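Local coordinates for beta subunit of photoactivated adenylyl cyclase (Beggiatoa sp. PS, PDB 5M2A), which probably makes cyclic AMP from ATP under the control of blue light, which a flavin-binding BLUF domain senses for the attached cyclase domain, at residues 304-316 with 322-334. Numbering follows the deposited sequence.
Sequences QAQWTFINLGAHQ and EAIEVYTVNEAQK
Ile310 and Thr328 pair by two backbone hydrogen bonds, and so do His315 and Ile324, in antiparallel strands 309-315 and 324-329, which run at 153° to each other. Between these pairs the register slips by one residue at a beta bulge, where Leu312 N gives its hydrogen to Val326 O (2.8 Å) and Gly313 O accepts from Val326 N.

On the face of Asn311 and Tyr327, the Asn311 amide leans forward along its own strand, toward Gly313, with CG anti to the backbone N (chi1 -175°). Asn311 ND2 meets Glu325 OE1 at 2.8 Å, nearly head-on along the C-O bond, with amide and carboxylate only 16° from coplanar. OD1 of the same amide takes the Gly313 N-H, closing an Asx turn, while the amide plane stands nearly perpendicular to the Tyr327 ring. Glu325 bends at chi2 to bring its other oxygen, OE2, to 3.2 Å from Ala314 CB. With an alanine here in place of Glu325, Asn311 ND2 would probably lose its carboxylate mate, leaving the amide held through OD1 by Gly313 N.

On the side of Ile310, Thr328 and His315, Leu312 CD1 rests on Thr328 CG2 (3.6 Å), and Val326 CG2 lies 3.5 Å from CD2 of His315, whose ring is fixed by NE2 donating to Leu312 O. Leu282 and Leu285 of helix 274-285 pack against Val326.

Strand 324-329 also pairs with strand 293-296, so this bulged beta hairpin forms an edge of the central sheet of the nucleotide cyclase catalytic domain.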
loop_
_atom_site.group_PDB
_atom_site.type_symbol
_atom_site.label_atom_id
_atom_site.label_comp_id
_atom_site.label_asym_id
_atom_site.label_seq_id
_atom_site.Cartn_x
_atom_site.Cartn_y
_atom_site.Cartn_z
ATOM N N GLN A 304 13.651 26.934 9.263
ATOM C CA GLN A 304 14.098 28.306 9.101
ATOM C C GLN A 304 13.210 29.314 9.810
ATOM O O GLN A 304 13.645 30.452 10.016
ATOM C CB GLN A 304 14.178 28.660 7.610
ATOM C CG GLN A 304 15.100 27.737 6.828
ATOM C CD GLN A 304 14.645 27.530 5.401
ATOM O OE1 GLN A 304 13.777 26.702 5.128
ATOM N NE2 GLN A 304 15.230 28.286 4.479
ATOM N N ALA A 305 11.999 28.925 10.209
ATOM C CA ALA A 305 11.085 29.866 10.833
ATOM C C ALA A 305 11.489 30.120 12.281
ATOM O O ALA A 305 12.265 29.368 12.881
ATOM C CB ALA A 305 9.644 29.351 10.764
ATOM N N GLN A 306 10.941 31.195 12.844
ATOM C CA GLN A 306 11.282 31.621 14.203
ATOM C C GLN A 306 10.438 30.872 15.236
ATOM O O GLN A 306 9.689 31.454 16.020
ATOM C CB GLN A 306 11.111 33.131 14.340
ATOM C CG GLN A 306 12.008 33.951 13.429
ATOM C CD GLN A 306 13.472 33.876 13.820
ATOM O OE1 GLN A 306 13.822 33.991 14.996
ATOM N NE2 GLN A 306 14.337 33.680 12.831
ATOM N N TRP A 307 10.569 29.551 15.228
ATOM C CA TRP A 307 9.929 28.761 16.267
ATOM C C TRP A 307 10.588 29.042 17.612
ATOM O O TRP A 307 11.777 29.360 17.689
ATOM C CB TRP A 307 10.029 27.266 15.961
ATOM C CG TRP A 307 9.465 26.889 14.634
ATOM C CD1 TRP A 307 10.163 26.570 13.508
ATOM C CD2 TRP A 307 8.080 26.792 14.292
ATOM N NE1 TRP A 307 9.295 26.271 12.487
ATOM C CE2 TRP A 307 8.009 26.403 12.941
ATOM C CE3 TRP A 307 6.891 26.990 15.001
ATOM C CZ2 TRP A 307 6.798 26.220 12.276
ATOM C CZ3 TRP A 307 5.687 26.808 14.346
ATOM C CH2 TRP A 307 5.646 26.420 12.999
ATOM N N THR A 308 9.805 28.921 18.681
ATOM C CA THR A 308 10.355 28.907 20.037
ATOM C C THR A 308 10.646 27.451 20.380
ATOM O O THR A 308 9.782 26.714 20.858
ATOM C CB THR A 308 9.388 29.540 21.029
ATOM O OG1 THR A 308 9.159 30.905 20.662
ATOM C CG2 THR A 308 9.964 29.486 22.439
ATOM N N PHE A 309 11.877 27.027 20.119
ATOM C CA PHE A 309 12.254 25.646 20.370
ATOM C C PHE A 309 12.490 25.439 21.859
ATOM O O PHE A 309 13.055 26.297 22.548
ATOM C CB PHE A 309 13.506 25.269 19.577
ATOM C CG PHE A 309 13.283 25.170 18.087
ATOM C CD1 PHE A 309 12.571 24.120 17.547
ATOM C CD2 PHE A 309 13.831 26.123 17.228
ATOM C CE1 PHE A 309 12.381 24.026 16.164
ATOM C CE2 PHE A 309 13.651 26.035 15.854
ATOM C CZ PHE A 309 12.920 24.983 15.323
ATOM N N ILE A 310 12.042 24.294 22.354
ATOM C CA ILE A 310 12.127 23.942 23.763
ATOM C C ILE A 310 12.868 22.620 23.866
ATOM O O ILE A 310 12.485 21.637 23.218
ATOM C CB ILE A 310 10.729 23.847 24.402
ATOM C CG1 ILE A 310 10.086 25.237 24.463
ATOM C CG2 ILE A 310 10.825 23.223 25.790
ATOM C CD1 ILE A 310 8.669 25.249 24.984
ATOM N N ASN A 311 13.939 22.600 24.654
ATOM C CA ASN A 311 14.724 21.384 24.816
ATOM C C ASN A 311 14.112 20.518 25.911
ATOM O O ASN A 311 14.036 20.933 27.074
ATOM C CB ASN A 311 16.177 21.717 25.142
ATOM C CG ASN A 311 17.049 20.484 25.198
ATOM O OD1 ASN A 311 17.011 19.724 26.167
ATOM N ND2 ASN A 311 17.831 20.268 24.148
ATOM N N LEU A 312 13.698 19.307 25.539
ATOM C CA LEU A 312 13.086 18.359 26.456
ATOM C C LEU A 312 14.082 17.333 26.985
ATOM O O LEU A 312 13.672 16.291 27.508
ATOM C CB LEU A 312 11.908 17.664 25.772
ATOM C CG LEU A 312 10.824 18.643 25.320
ATOM C CD1 LEU A 312 9.708 17.924 24.587
ATOM C CD2 LEU A 312 10.279 19.402 26.529
ATOM N N GLY A 313 15.380 17.599 26.839
ATOM C CA GLY A 313 16.404 16.759 27.430
ATOM C C GLY A 313 16.695 15.518 26.607
ATOM O O GLY A 313 16.072 15.239 25.583
ATOM N N ALA A 314 17.682 14.759 27.075
ATOM C CA ALA A 314 18.072 13.527 26.404
ATOM C C ALA A 314 17.179 12.371 26.836
ATOM O O ALA A 314 16.862 12.217 28.019
ATOM C CB ALA A 314 19.538 13.198 26.696
ATOM N N HIS A 315 16.769 11.561 25.860
ATOM C CA HIS A 315 15.979 10.361 26.089
ATOM C C HIS A 315 16.572 9.223 25.272
ATOM O O HIS A 315 17.108 9.438 24.182
ATOM C CB HIS A 315 14.506 10.571 25.706
ATOM C CG HIS A 315 13.830 11.654 26.484
ATOM N ND1 HIS A 315 12.974 11.393 27.532
ATOM C CD2 HIS A 315 13.891 13.002 26.374
ATOM C CE1 HIS A 315 12.532 12.534 28.030
ATOM N NE2 HIS A 315 13.075 13.526 27.346
ATOM N N GLN A 316 16.475 8.004 25.802
ATOM C CA GLN A 316 17.066 6.839 25.154
ATOM C C GLN A 316 16.067 6.161 24.222
ATOM O O GLN A 316 14.869 6.101 24.509
ATOM C CB GLN A 316 17.568 5.836 26.192
ATOM C CG GLN A 316 19.083 5.825 26.380
ATOM C CD GLN A 316 19.824 5.127 25.239
ATOM O OE1 GLN A 316 19.470 5.263 24.070
ATOM N NE2 GLN A 316 20.853 4.366 25.585
ATOM N N GLU A 322 23.987 6.968 23.826
ATOM C CA GLU A 322 23.055 6.500 22.806
ATOM C C GLU A 322 21.769 7.319 22.808
ATOM O O GLU A 322 21.024 7.315 21.832
ATOM C CB GLU A 322 22.735 5.019 23.011
ATOM C CG GLU A 322 23.537 4.090 22.120
ATOM C CD GLU A 322 22.985 4.022 20.708
ATOM O OE1 GLU A 322 22.342 3.005 20.371
ATOM O OE2 GLU A 322 23.182 4.986 19.935
ATOM N N ALA A 323 21.518 8.017 23.914
ATOM C CA ALA A 323 20.336 8.857 24.021
ATOM C C ALA A 323 20.394 9.998 23.009
ATOM O O ALA A 323 21.459 10.381 22.517
ATOM C CB ALA A 323 20.199 9.412 25.439
ATOM N N ILE A 324 19.221 10.541 22.695
ATOM C CA ILE A 324 19.087 11.615 21.719
ATOM C C ILE A 324 18.385 12.799 22.371
ATOM O O ILE A 324 17.476 12.637 23.193
ATOM C CB ILE A 324 18.311 11.157 20.468
ATOM C CG1 ILE A 324 16.939 10.618 20.878
ATOM C CG2 ILE A 324 19.096 10.110 19.695
ATOM C CD1 ILE A 324 15.919 10.673 19.776
ATOM N N GLU A 325 18.812 14.001 21.988
ATOM C CA GLU A 325 18.151 15.217 22.439
ATOM C C GLU A 325 16.765 15.306 21.821
ATOM O O GLU A 325 16.601 15.125 20.612
ATOM C CB GLU A 325 18.973 16.445 22.054
ATOM C CG GLU A 325 20.158 16.691 22.958
ATOM C CD GLU A 325 19.742 16.872 24.406
ATOM O OE1 GLU A 325 19.035 17.856 24.709
ATOM O OE2 GLU A 325 20.110 16.022 25.241
ATOM N N VAL A 326 15.764 15.588 22.647
ATOM C CA VAL A 326 14.389 15.738 22.181
ATOM C C VAL A 326 14.009 17.206 22.260
ATOM O O VAL A 326 14.311 17.881 23.251
ATOM C CB VAL A 326 13.412 14.881 22.999
ATOM C CG1 VAL A 326 11.985 15.100 22.496
ATOM C CG2 VAL A 326 13.813 13.423 22.908
ATOM N N TYR A 327 13.354 17.698 21.216
ATOM C CA TYR A 327 12.890 19.070 21.154
ATOM C C TYR A 327 11.401 19.103 20.854
ATOM O O TYR A 327 10.810 18.127 20.397
ATOM C CB TYR A 327 13.626 19.868 20.072
ATOM C CG TYR A 327 15.071 20.127 20.375
ATOM C CD1 TYR A 327 16.057 19.218 20.000
ATOM C CD2 TYR A 327 15.453 21.277 21.045
ATOM C CE1 TYR A 327 17.392 19.459 20.290
ATOM C CE2 TYR A 327 16.777 21.522 21.336
ATOM C CZ TYR A 327 17.738 20.615 20.955
ATOM O OH TYR A 327 19.054 20.876 21.254
ATOM N N THR A 328 10.824 20.272 21.086
ATOM C CA THR A 328 9.468 20.576 20.680
ATOM C C THR A 328 9.405 22.064 20.370
ATOM O O THR A 328 10.425 22.761 20.383
ATOM C CB THR A 328 8.467 20.158 21.763
ATOM O OG1 THR A 328 7.135 20.323 21.263
ATOM C CG2 THR A 328 8.640 21.007 23.012
ATOM N N VAL A 329 8.206 22.547 20.058
ATOM C CA VAL A 329 7.965 23.977 19.929
ATOM C C VAL A 329 6.920 24.386 20.956
ATOM O O VAL A 329 6.070 23.586 21.359
ATOM C CB VAL A 329 7.535 24.383 18.496
ATOM C CG1 VAL A 329 8.678 24.095 17.490
ATOM C CG2 VAL A 329 6.258 23.658 18.066
ATOM N N ASN A 330 7.016 25.642 21.409
ATOM C CA ASN A 330 6.083 26.146 22.412
ATOM C C ASN A 330 4.634 25.976 21.960
ATOM O O ASN A 330 3.750 25.666 22.771
ATOM C CB ASN A 330 6.392 27.616 22.698
ATOM C CG ASN A 330 5.539 28.188 23.818
ATOM O OD1 ASN A 330 4.749 29.109 23.604
ATOM N ND2 ASN A 330 5.700 27.649 25.016
ATOM N N GLU A 331 4.372 26.166 20.666
ATOM C CA GLU A 331 3.014 26.045 20.139
ATOM C C GLU A 331 2.422 24.643 20.315
ATOM O O GLU A 331 1.196 24.493 20.256
ATOM C CB GLU A 331 2.991 26.423 18.650
ATOM C CG GLU A 331 3.311 27.887 18.346
ATOM C CD GLU A 331 2.249 28.850 18.859
ATOM O OE1 GLU A 331 1.049 28.514 18.798
ATOM O OE2 GLU A 331 2.615 29.949 19.328
ATOM N N ALA A 332 3.248 23.619 20.531
ATOM C CA ALA A 332 2.751 22.255 20.685
ATOM C C ALA A 332 2.349 21.928 22.121
ATOM O O ALA A 332 1.972 20.785 22.404
ATOM C CB ALA A 332 3.792 21.242 20.204
ATOM N N GLN A 333 2.434 22.899 23.029
ATOM C CA GLN A 333 2.126 22.652 24.430
ATOM C C GLN A 333 0.686 22.189 24.591
ATOM O O GLN A 333 -0.219 22.697 23.921
ATOM C CB GLN A 333 2.351 23.925 25.250
ATOM C CG GLN A 333 2.218 23.736 26.747
ATOM C CD GLN A 333 2.202 25.059 27.501
ATOM O OE1 GLN A 333 1.258 25.846 27.378
ATOM N NE2 GLN A 333 3.251 25.311 28.281
ATOM N N LYS A 334 0.482 21.220 25.486
ATOM C CA LYS A 334 -0.848 20.682 25.765
ATOM C C LYS A 334 -1.577 21.565 26.770
ATOM O O LYS A 334 -1.022 21.904 27.820
ATOM C CB LYS A 334 -0.752 19.259 26.322
ATOM C CG LYS A 334 -0.275 18.192 25.319
ATOM C CD LYS A 334 0.018 16.883 26.051
ATOM C CE LYS A 334 0.482 15.768 25.115
ATOM N NZ LYS A 334 1.085 14.641 25.899
#